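Local atomic coordinates of dTDP-4-amino-4,6-dideoxyglucose formyltransferase (Shewanella sp. FDAARGOS_354, PDB entry 6V2T), a protein that probably transfers a formyl group from a folate cofactor to the 4-amino group of dTDP-4-amino-4,6-dideoxyglucose, a sugar nucleotide linked to lipopolysaccharide O-antigen synthesis. Residues Ser106-Val109 with Asn110-Cys114; Glu167-Ser171 with Leu172-Glu176; Asp188-Ala191 with Asp192-Ala196. One frame throughout, in Å; residues are numbered along the deposited sequence. Where two conformers were deposited one is given.

The three contacts follow one another along the chain, and each is local. Interaction 1 (106-114) closes the short helix 106-109 and leads into strand 113-118 of the seven-stranded mixed sheet. Interactions 2 (167-176) and 3 (188-196) sit at the two ends of helix 171-194, with centres about 29 Å apart. Interaction 2 is at the start, beside a sodium ion and the sugar nucleotide. Interaction 3 is at the finish. It touches interaction 1 through R113. Interactions 1 and 2 have centres about 34 Å apart. They each give one residue to a binding site, V109 to the folic acid and Y175 to the sugar nucleotide, while interaction 3 is packing at the far end of the helix.

Interaction 1 of 3, residues Ser106-Val109 with Asn110-Cys114; sequences SELV and NNVRC
N110 gives its backbone N-H to S106 O at 3.0 Å, closing the turn of the short helix 106-109. Its side chain folds back over the same carbonyl, and N110 CG lies 3.2 Å from S106 O. The amide nitrogen ND2 bonds instead to E150. V109 CG2 packs against the start of N110, near its backbone N and OD1.

N111 comes next and grips the helix end twice. Its ND2 donates to E107 O at 2.8 Å, and the bond is nearly straight at 172°. The oxygen lies in the plane of the N111 amide, while ND2 is tilted from the carbonyl plane of E107. The chi1 of -70° sets CG beside the N111 backbone N and turns the amide back toward the helix. N111 N also donates to L108 O at 3.2 Å, from above that carbonyl plane. V112 N adds a weak bond to L108 O, which thus receives two N-H groups.

This turn lies within a beta-alpha-beta unit: strand 94-98, helix 106-109, strand 113-118. V112 CG2 meets L108 CD2 at 4.0 Å, one methyl against the other. I88 and V89 of helix 82-91 pack on L108 and V112 respectively. The guanidinium of R113 bonds to L193 O and V194 O at the end of helix 171-194.

C114 closes the contact from the strand. Its SG lies 4.0 Å from L108 CD2, while V109 CG1 faces C114 CB. A water takes the C114 N-H and lies 2.7 Å from V109 O, linking strand to helix end. The side chain of V109 also touches the bound folic acid.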
loop_
_atom_site.group_PDB
_atom_site.type_symbol
_atom_site.label_atom_id
_atom_site.label_comp_id
_atom_site.label_asym_id
_atom_site.label_seq_id
_atom_site.Cartn_x
_atom_site.Cartn_y
_atom_site.Cartn_z
ATOM N N SER B 106 -38.154 14.938 6.831
ATOM C CA SER B 106 -39.330 15.200 5.968
ATOM C C SER B 106 -39.779 16.667 6.091
ATOM O O SER B 106 -40.120 17.233 5.063
ATOM C CB SER B 106 -40.429 14.230 6.297
ATOM O OG SER B 106 -40.878 14.446 7.613
ATOM N N GLU B 107 -39.700 17.293 7.280
ATOM C CA GLU B 107 -40.119 18.700 7.523
ATOM C C GLU B 107 -39.203 19.692 6.796
ATOM O O GLU B 107 -39.674 20.827 6.534
ATOM C CB GLU B 107 -40.119 19.040 9.019
ATOM C CG GLU B 107 -41.237 18.372 9.805
ATOM C CD GLU B 107 -40.981 16.936 10.231
ATOM O OE1 GLU B 107 -39.857 16.422 9.983
ATOM O OE2 GLU B 107 -41.915 16.318 10.799
ATOM N N LEU B 108 -37.948 19.333 6.500
ATOM C CA LEU B 108 -37.051 20.202 5.699
ATOM C C LEU B 108 -37.312 19.966 4.201
ATOM O O LEU B 108 -37.595 20.933 3.503
ATOM C CB LEU B 108 -35.599 19.885 6.046
ATOM C CG LEU B 108 -34.658 21.069 6.226
ATOM C CD1 LEU B 108 -33.218 20.607 6.229
ATOM C CD2 LEU B 108 -34.880 22.161 5.194
ATOM N N VAL B 109 -37.164 18.726 3.725
ATOM C CA VAL B 109 -37.166 18.396 2.265
ATOM C C VAL B 109 -38.533 18.685 1.636
ATOM O O VAL B 109 -38.544 19.026 0.429
ATOM C CB VAL B 109 -36.677 16.964 1.958
ATOM C CG1 VAL B 109 -35.266 16.737 2.470
ATOM C CG2 VAL B 109 -37.601 15.868 2.455
ATOM N N ASN B 110 -39.634 18.554 2.385
ATOM C CA ASN B 110 -41.012 18.745 1.863
ATOM C C ASN B 110 -41.359 20.233 1.783
ATOM O O ASN B 110 -42.284 20.561 1.020
ATOM C CB ASN B 110 -42.055 17.984 2.690
ATOM C CG ASN B 110 -41.910 16.480 2.568
ATOM O OD1 ASN B 110 -41.373 15.970 1.583
ATOM N ND2 ASN B 110 -42.388 15.753 3.558
ATOM N N ASN B 111 -40.659 21.094 2.520
ATOM C CA ASN B 111 -41.021 22.529 2.678
ATOM C C ASN B 111 -40.015 23.482 2.031
ATOM O O ASN B 111 -40.333 24.677 2.018
ATOM C CB ASN B 111 -41.179 22.915 4.158
ATOM C CG ASN B 111 -42.424 22.285 4.748
ATOM O OD1 ASN B 111 -43.523 22.518 4.260
ATOM N ND2 ASN B 111 -42.249 21.407 5.720
ATOM N N VAL B 112 -38.837 23.012 1.633
ATOM C CA VAL B 112 -37.771 23.856 1.023
ATOM C C VAL B 112 -37.168 23.080 -0.144
ATOM O O VAL B 112 -36.973 21.863 -0.007
ATOM C CB VAL B 112 -36.686 24.257 2.042
ATOM C CG1 VAL B 112 -35.753 25.302 1.454
ATOM C CG2 VAL B 112 -37.295 24.760 3.322
ATOM N N ARG B 113 -36.905 23.741 -1.263
ATOM C CA ARG B 113 -36.153 23.113 -2.378
ATOM C C ARG B 113 -34.782 22.672 -1.818
ATOM O O ARG B 113 -33.968 23.542 -1.437
ATOM C CB ARG B 113 -36.053 24.063 -3.578
ATOM C CG ARG B 113 -35.565 23.379 -4.855
ATOM C CD ARG B 113 -35.885 24.221 -6.075
ATOM N NE ARG B 113 -35.233 25.531 -5.982
ATOM C CZ ARG B 113 -34.120 25.872 -6.640
ATOM N NH1 ARG B 113 -33.593 27.074 -6.471
ATOM N NH2 ARG B 113 -33.550 25.041 -7.487
ATOM N N CYS B 114 -34.548 21.358 -1.688
ATOM C CA CYS B 114 -33.255 20.801 -1.203
ATOM C C CYS B 114 -32.602 19.997 -2.329
ATOM O O CYS B 114 -33.296 19.180 -2.951
ATOM C CB CYS B 114 -33.465 19.963 0.046
ATOM S SG CYS B 114 -34.069 20.926 1.458
HETATM O O HOH W 1 -36.479 19.029 -1.383
#

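Interaction 2 of 3, residues Glu167-Ser171 with Leu172-Glu176; sequences EWDTS and LNVYE. With NA (sodium ion), chain J; 0FX (dTDP-4-amino-4,6-dideoxyglucose), chain G; EDO (1,2-ethanediol), chain I.
A capping box formed by T170 and N173 starts helix 171-194, and the same turn supplies two of the protein ligands of a sodium ion. T170 is the N-cap. Its OG1 accepts the backbone N-H of N173 at 3.2 Å, in a bond straight to 173°. The N-H of L172 reaches the same oxygen in a weaker, bent bond. In return N173 OD1 accepts the T170 N-H at 2.9 Å, with the donor tilted from the carbonyl plane of the amide. The T170 chi1 of 62° holds OG1 between its own N and carbonyl carbon, facing the first turn of the helix.

N173 OD1 also binds the sodium ion at 2.4 Å. The cation probably polarises this amide oxygen. W168 O is a second ligand at 2.2 Å, and two waters and A263 O complete the site. Metal and cap together fix the rotation of the N173 side chain.

D169 lies beside the box. Its OD1 touches N173 CB, and the carboxylate and amide planes are 49° apart. OD2 lies by V174 CG2 and forms a salt bridge with R177. S171 OG bonds to H241 and Q131.

S171 O accepts the N-H of Y175, one turn on in the helix. The Y175 side chain extends from the helix into the sugar-nucleotide pocket. One face of its ring lies under C4 of the nucleotide, which sits 4.0 Å above the ring plane and over its centre. Y175 OH donates to the phosphate oxygen O4P of the nucleotide at 3.0 Å.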
loop_
_atom_site.group_PDB
_atom_site.type_symbol
_atom_site.label_atom_id
_atom_site.label_comp_id
_atom_site.label_asym_id
_atom_site.label_seq_id
_atom_site.Cartn_x
_atom_site.Cartn_y
_atom_site.Cartn_z
ATOM N N GLU B 167 -9.400 -1.742 -13.615
ATOM C CA GLU B 167 -8.901 -2.963 -12.923
ATOM C C GLU B 167 -7.945 -2.586 -11.784
ATOM O O GLU B 167 -7.899 -3.286 -10.785
ATOM C CB GLU B 167 -8.109 -3.825 -13.917
ATOM C CG GLU B 167 -8.853 -5.046 -14.448
ATOM C CD GLU B 167 -10.275 -5.265 -13.964
ATOM O OE1 GLU B 167 -10.442 -5.853 -12.879
ATOM O OE2 GLU B 167 -11.215 -4.901 -14.697
ATOM N N TRP B 168 -7.120 -1.565 -12.027
ATOM C CA TRP B 168 -5.985 -1.196 -11.133
ATOM C C TRP B 168 -6.395 -0.063 -10.178
ATOM O O TRP B 168 -5.507 0.527 -9.568
ATOM C CB TRP B 168 -4.775 -0.756 -11.950
ATOM C CG TRP B 168 -5.057 0.385 -12.873
ATOM C CD1 TRP B 168 -4.932 1.725 -12.639
ATOM C CD2 TRP B 168 -5.471 0.258 -14.237
ATOM N NE1 TRP B 168 -5.266 2.440 -13.760
ATOM C CE2 TRP B 168 -5.606 1.563 -14.753
ATOM C CE3 TRP B 168 -5.766 -0.836 -15.051
ATOM C CZ2 TRP B 168 -6.029 1.802 -16.059
ATOM C CZ3 TRP B 168 -6.184 -0.593 -16.344
ATOM C CH2 TRP B 168 -6.299 0.701 -16.841
ATOM N N ASP B 169 -7.685 0.226 -10.043
ATOM C CA ASP B 169 -8.175 1.309 -9.158
ATOM C C ASP B 169 -8.358 0.756 -7.745
ATOM O O ASP B 169 -9.005 -0.332 -7.588
ATOM C CB ASP B 169 -9.511 1.874 -9.646
ATOM C CG ASP B 169 -9.409 2.931 -10.726
ATOM O OD1 ASP B 169 -8.339 3.553 -10.857
ATOM O OD2 ASP B 169 -10.439 3.173 -11.377
ATOM N N THR B 170 -7.930 1.534 -6.749
ATOM C CA THR B 170 -8.423 1.437 -5.356
ATOM C C THR B 170 -9.634 2.344 -5.193
ATOM O O THR B 170 -9.941 3.159 -6.093
ATOM C CB THR B 170 -7.336 1.846 -4.355
ATOM O OG1 THR B 170 -7.019 3.214 -4.630
ATOM C CG2 THR B 170 -6.107 0.981 -4.493
ATOM N N SER B 171 -10.281 2.242 -4.051
ATOM C CA SER B 171 -11.272 3.228 -3.598
ATOM C C SER B 171 -10.727 4.648 -3.766
ATOM O O SER B 171 -11.486 5.505 -4.240
ATOM C CB SER B 171 -11.677 2.972 -2.191
ATOM O OG SER B 171 -12.475 4.028 -1.731
ATOM N N LEU B 172 -9.474 4.904 -3.399
ATOM C CA LEU B 172 -8.949 6.296 -3.416
ATOM C C LEU B 172 -8.885 6.768 -4.879
ATOM O O LEU B 172 -9.295 7.887 -5.156
ATOM C CB LEU B 172 -7.575 6.325 -2.739
ATOM C CG LEU B 172 -6.852 7.673 -2.784
ATOM C CD1 LEU B 172 -7.657 8.739 -2.081
ATOM C CD2 LEU B 172 -5.448 7.558 -2.196
ATOM N N ASN B 173 -8.365 5.940 -5.763
ATOM C CA ASN B 173 -8.279 6.254 -7.206
ATOM C C ASN B 173 -9.680 6.625 -7.733
ATOM O O ASN B 173 -9.813 7.681 -8.360
ATOM C CB ASN B 173 -7.686 5.100 -8.023
ATOM C CG ASN B 173 -6.292 4.688 -7.612
ATOM O OD1 ASN B 173 -5.999 3.500 -7.640
ATOM N ND2 ASN B 173 -5.440 5.643 -7.263
ATOM N N VAL B 174 -10.710 5.796 -7.510
ATOM C CA VAL B 174 -12.060 6.100 -8.054
ATOM C C VAL B 174 -12.598 7.375 -7.385
ATOM O O VAL B 174 -13.193 8.193 -8.075
ATOM C CB VAL B 174 -13.051 4.926 -7.896
ATOM C CG1 VAL B 174 -14.353 5.265 -8.597
ATOM C CG2 VAL B 174 -12.476 3.630 -8.445
ATOM N N TYR B 175 -12.447 7.512 -6.066
ATOM C CA TYR B 175 -13.002 8.654 -5.319
ATOM C C TYR B 175 -12.448 9.962 -5.898
ATOM O O TYR B 175 -13.240 10.902 -6.111
ATOM C CB TYR B 175 -12.651 8.563 -3.842
ATOM C CG TYR B 175 -13.266 9.651 -3.019
ATOM C CD1 TYR B 175 -14.629 9.654 -2.757
ATOM C CD2 TYR B 175 -12.494 10.670 -2.489
ATOM C CE1 TYR B 175 -15.202 10.626 -1.964
ATOM C CE2 TYR B 175 -13.050 11.632 -1.670
ATOM C CZ TYR B 175 -14.408 11.615 -1.414
ATOM O OH TYR B 175 -14.951 12.575 -0.624
ATOM N N GLU B 176 -11.146 10.008 -6.169
ATOM C CA GLU B 176 -10.535 11.250 -6.688
ATOM C C GLU B 176 -11.118 11.571 -8.070
ATOM O O GLU B 176 -11.298 12.738 -8.349
ATOM C CB GLU B 176 -9.008 11.123 -6.705
ATOM C CG GLU B 176 -8.406 11.217 -5.321
ATOM C CD GLU B 176 -6.889 11.059 -5.209
ATOM O OE1 GLU B 176 -6.230 10.556 -6.145
ATOM O OE2 GLU B 176 -6.389 11.378 -4.146
HETATM NA NA NA J . -4.262 1.972 -8.428
HETATM O O4P 0FX G . -17.389 11.592 0.768
HETATM P P2 0FX G . -17.236 12.328 2.101
HETATM O O3P 0FX G . -17.372 13.811 1.964
HETATM O O1G 0FX G . -18.476 11.801 2.907
HETATM C C1G 0FX G . -19.381 12.757 3.454
HETATM C C2G 0FX G . -19.655 12.274 4.864
HETATM O O2G 0FX G . -18.483 12.211 5.699
HETATM C C3G 0FX G . -20.242 10.878 4.740
HETATM O O3G 0FX G . -20.604 10.466 6.067
HETATM C C4G 0FX G . -21.433 10.848 3.762
HETATM N N4A 0FX G . -21.780 9.452 3.475
HETATM C C5G 0FX G . -21.183 11.525 2.420
HETATM C C6G 0FX G . -22.492 11.649 1.614
HETATM O O5G 0FX G . -20.592 12.805 2.661
HETATM O OPP 0FX G . -15.807 12.291 3.018
HETATM P P 0FX G . -15.587 10.932 3.767
HETATM O O1P 0FX G . -16.566 10.502 4.756
HETATM O O2P 0FX G . -14.301 11.079 4.536
HETATM O O5 0FX G . -15.220 9.736 2.804
HETATM C C5 0FX G . -14.418 9.938 1.671
HETATM C C4 0FX G . -13.863 8.566 1.268
HETATM O O4 0FX G . -12.921 8.073 2.223
HETATM C C3 0FX G . -14.915 7.444 1.218
HETATM O O3 0FX G . -15.672 7.466 0.016
HETATM C C2 0FX G . -14.102 6.143 1.433
HETATM C C1 0FX G . -12.938 6.688 2.307
HETATM N N11 0FX G . -13.142 6.301 3.696
HETATM C C61 0FX G . -13.657 7.147 4.615
HETATM C C51 0FX G . -13.801 6.714 5.932
HETATM C C5A 0FX G . -14.392 7.651 6.980
HETATM C C21 0FX G . -12.763 5.061 4.031
HETATM O O21 0FX G . -12.254 4.246 3.074
HETATM N N31 0FX G . -12.901 4.596 5.297
HETATM C C41 0FX G . -13.413 5.409 6.258
HETATM O O41 0FX G . -13.591 4.904 7.514
HETATM C C1 EDO I . -12.962 -2.715 -12.890
HETATM O O1 EDO I . -13.262 -2.842 -11.502
HETATM C C2 EDO I . -13.858 -3.614 -13.640
HETATM O O2 EDO I . -13.846 -4.926 -13.066
HETATM O O HOH W 2 -3.666 3.679 -9.769
HETATM O O HOH W 3 -3.214 1.957 -6.222
#

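Interaction 3 of 3, residues Asp188-Ala191 with Asp192-Ala196; sequences DHLA and DLVFA
H189 and D192 are joined by a His-carboxylate hydrogen bond. H189 ND1 donates to D192 OD2 at 2.8 Å, with an angle of 165°. The carboxylate oxygen lies in the plane of the imidazole, at its edge, and uses its anti lone pair. The two planes are 36° apart. Both side chains have CG beside their own backbone N (chi1 -64° for H189), which lets them meet across one turn.

Other atoms hold the pair in place. D192 OD1 bonds to N197, and the ring of F159 stacks on H189. D188 CB covers one face of the imidazole.

The contact forms the last turns of helix 171-194. L193 N bonds to H189 O at 2.8 Å, and V194 N to L190 O at 3.1 Å. A water bridges the backbone, donating to D188 O and accepting from D192 N. F195 N still reaches A191 O at 2.9 Å, although the backbone of F195 has already left the helix. Its ring atom CD2 lies 3.2 Å from A191 O.

L193 packs on strand 157-163. V194 meets strands 24-30 and 53-60, and L190 meets helix 33-45.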
loop_
_atom_site.group_PDB
_atom_site.type_symbol
_atom_site.label_atom_id
_atom_site.label_comp_id
_atom_site.label_asym_id
_atom_site.label_seq_id
_atom_site.Cartn_x
_atom_site.Cartn_y
_atom_site.Cartn_z
ATOM N N ASP B 188 -20.104 23.716 -14.508
ATOM C CA ASP B 188 -21.139 23.761 -15.564
ATOM C C ASP B 188 -22.542 24.086 -15.011
ATOM O O ASP B 188 -23.318 24.656 -15.790
ATOM C CB ASP B 188 -21.144 22.450 -16.358
ATOM C CG ASP B 188 -19.892 22.252 -17.205
ATOM O OD1 ASP B 188 -19.745 21.166 -17.814
ATOM O OD2 ASP B 188 -19.079 23.182 -17.247
ATOM N N HIS B 189 -22.886 23.768 -13.756
ATOM C CA HIS B 189 -24.320 23.719 -13.330
ATOM C C HIS B 189 -24.619 24.354 -11.981
ATOM O O HIS B 189 -25.803 24.323 -11.606
ATOM C CB HIS B 189 -24.828 22.277 -13.337
ATOM C CG HIS B 189 -24.820 21.680 -14.698
ATOM N ND1 HIS B 189 -25.395 22.319 -15.773
ATOM C CD2 HIS B 189 -24.304 20.525 -15.171
ATOM C CE1 HIS B 189 -25.250 21.563 -16.854
ATOM N NE2 HIS B 189 -24.601 20.452 -16.505
ATOM N N LEU B 190 -23.674 24.964 -11.272
ATOM C CA LEU B 190 -24.031 25.556 -9.964
ATOM C C LEU B 190 -25.105 26.639 -10.193
ATOM O O LEU B 190 -26.106 26.599 -9.512
ATOM C CB LEU B 190 -22.802 26.115 -9.248
ATOM C CG LEU B 190 -23.113 26.828 -7.932
ATOM C CD1 LEU B 190 -23.720 25.867 -6.924
ATOM C CD2 LEU B 190 -21.882 27.499 -7.353
ATOM N N ALA B 191 -24.906 27.578 -11.134
ATOM C CA ALA B 191 -25.882 28.651 -11.441
ATOM C C ALA B 191 -27.222 28.008 -11.825
ATOM O O ALA B 191 -28.259 28.462 -11.312
ATOM C CB ALA B 191 -25.378 29.545 -12.564
ATOM N N ASP B 192 -27.167 27.004 -12.695
ATOM C CA ASP B 192 -28.335 26.253 -13.212
ATOM C C ASP B 192 -29.143 25.701 -12.033
ATOM O O ASP B 192 -30.369 25.837 -12.072
ATOM C CB ASP B 192 -27.919 25.111 -14.131
ATOM C CG ASP B 192 -27.436 25.534 -15.502
ATOM O OD1 ASP B 192 -27.770 26.649 -15.922
ATOM O OD2 ASP B 192 -26.748 24.714 -16.143
ATOM N N LEU B 193 -28.474 25.122 -11.037
ATOM C CA LEU B 193 -29.109 24.532 -9.824
ATOM C C LEU B 193 -29.826 25.623 -9.054
ATOM O O LEU B 193 -31.017 25.466 -8.663
ATOM C CB LEU B 193 -28.041 23.936 -8.896
ATOM C CG LEU B 193 -27.398 22.652 -9.380
ATOM C CD1 LEU B 193 -26.392 22.142 -8.342
ATOM C CD2 LEU B 193 -28.476 21.618 -9.695
ATOM N N VAL B 194 -29.097 26.698 -8.793
ATOM C CA VAL B 194 -29.636 27.847 -8.036
ATOM C C VAL B 194 -30.892 28.388 -8.732
ATOM O O VAL B 194 -31.838 28.663 -7.993
ATOM C CB VAL B 194 -28.573 28.945 -7.845
ATOM C CG1 VAL B 194 -29.187 30.165 -7.198
ATOM C CG2 VAL B 194 -27.373 28.444 -7.053
ATOM N N PHE B 195 -30.905 28.526 -10.072
ATOM C CA PHE B 195 -31.965 29.261 -10.834
ATOM C C PHE B 195 -32.963 28.282 -11.476
ATOM O O PHE B 195 -33.770 28.719 -12.310
ATOM C CB PHE B 195 -31.330 30.185 -11.888
ATOM C CG PHE B 195 -30.461 31.256 -11.285
ATOM C CD1 PHE B 195 -30.901 31.996 -10.204
ATOM C CD2 PHE B 195 -29.177 31.484 -11.767
ATOM C CE1 PHE B 195 -30.097 32.967 -9.623
ATOM C CE2 PHE B 195 -28.361 32.429 -11.167
ATOM C CZ PHE B 195 -28.822 33.181 -10.111
ATOM N N ALA B 196 -32.899 27.002 -11.085
ATOM C CA ALA B 196 -33.786 25.902 -11.523
ATOM C C ALA B 196 -33.805 25.791 -13.044
ATOM O O ALA B 196 -34.857 25.449 -13.634
ATOM C CB ALA B 196 -35.167 26.082 -10.969
HETATM O O HOH W 4 -24.677 26.719 -14.604
#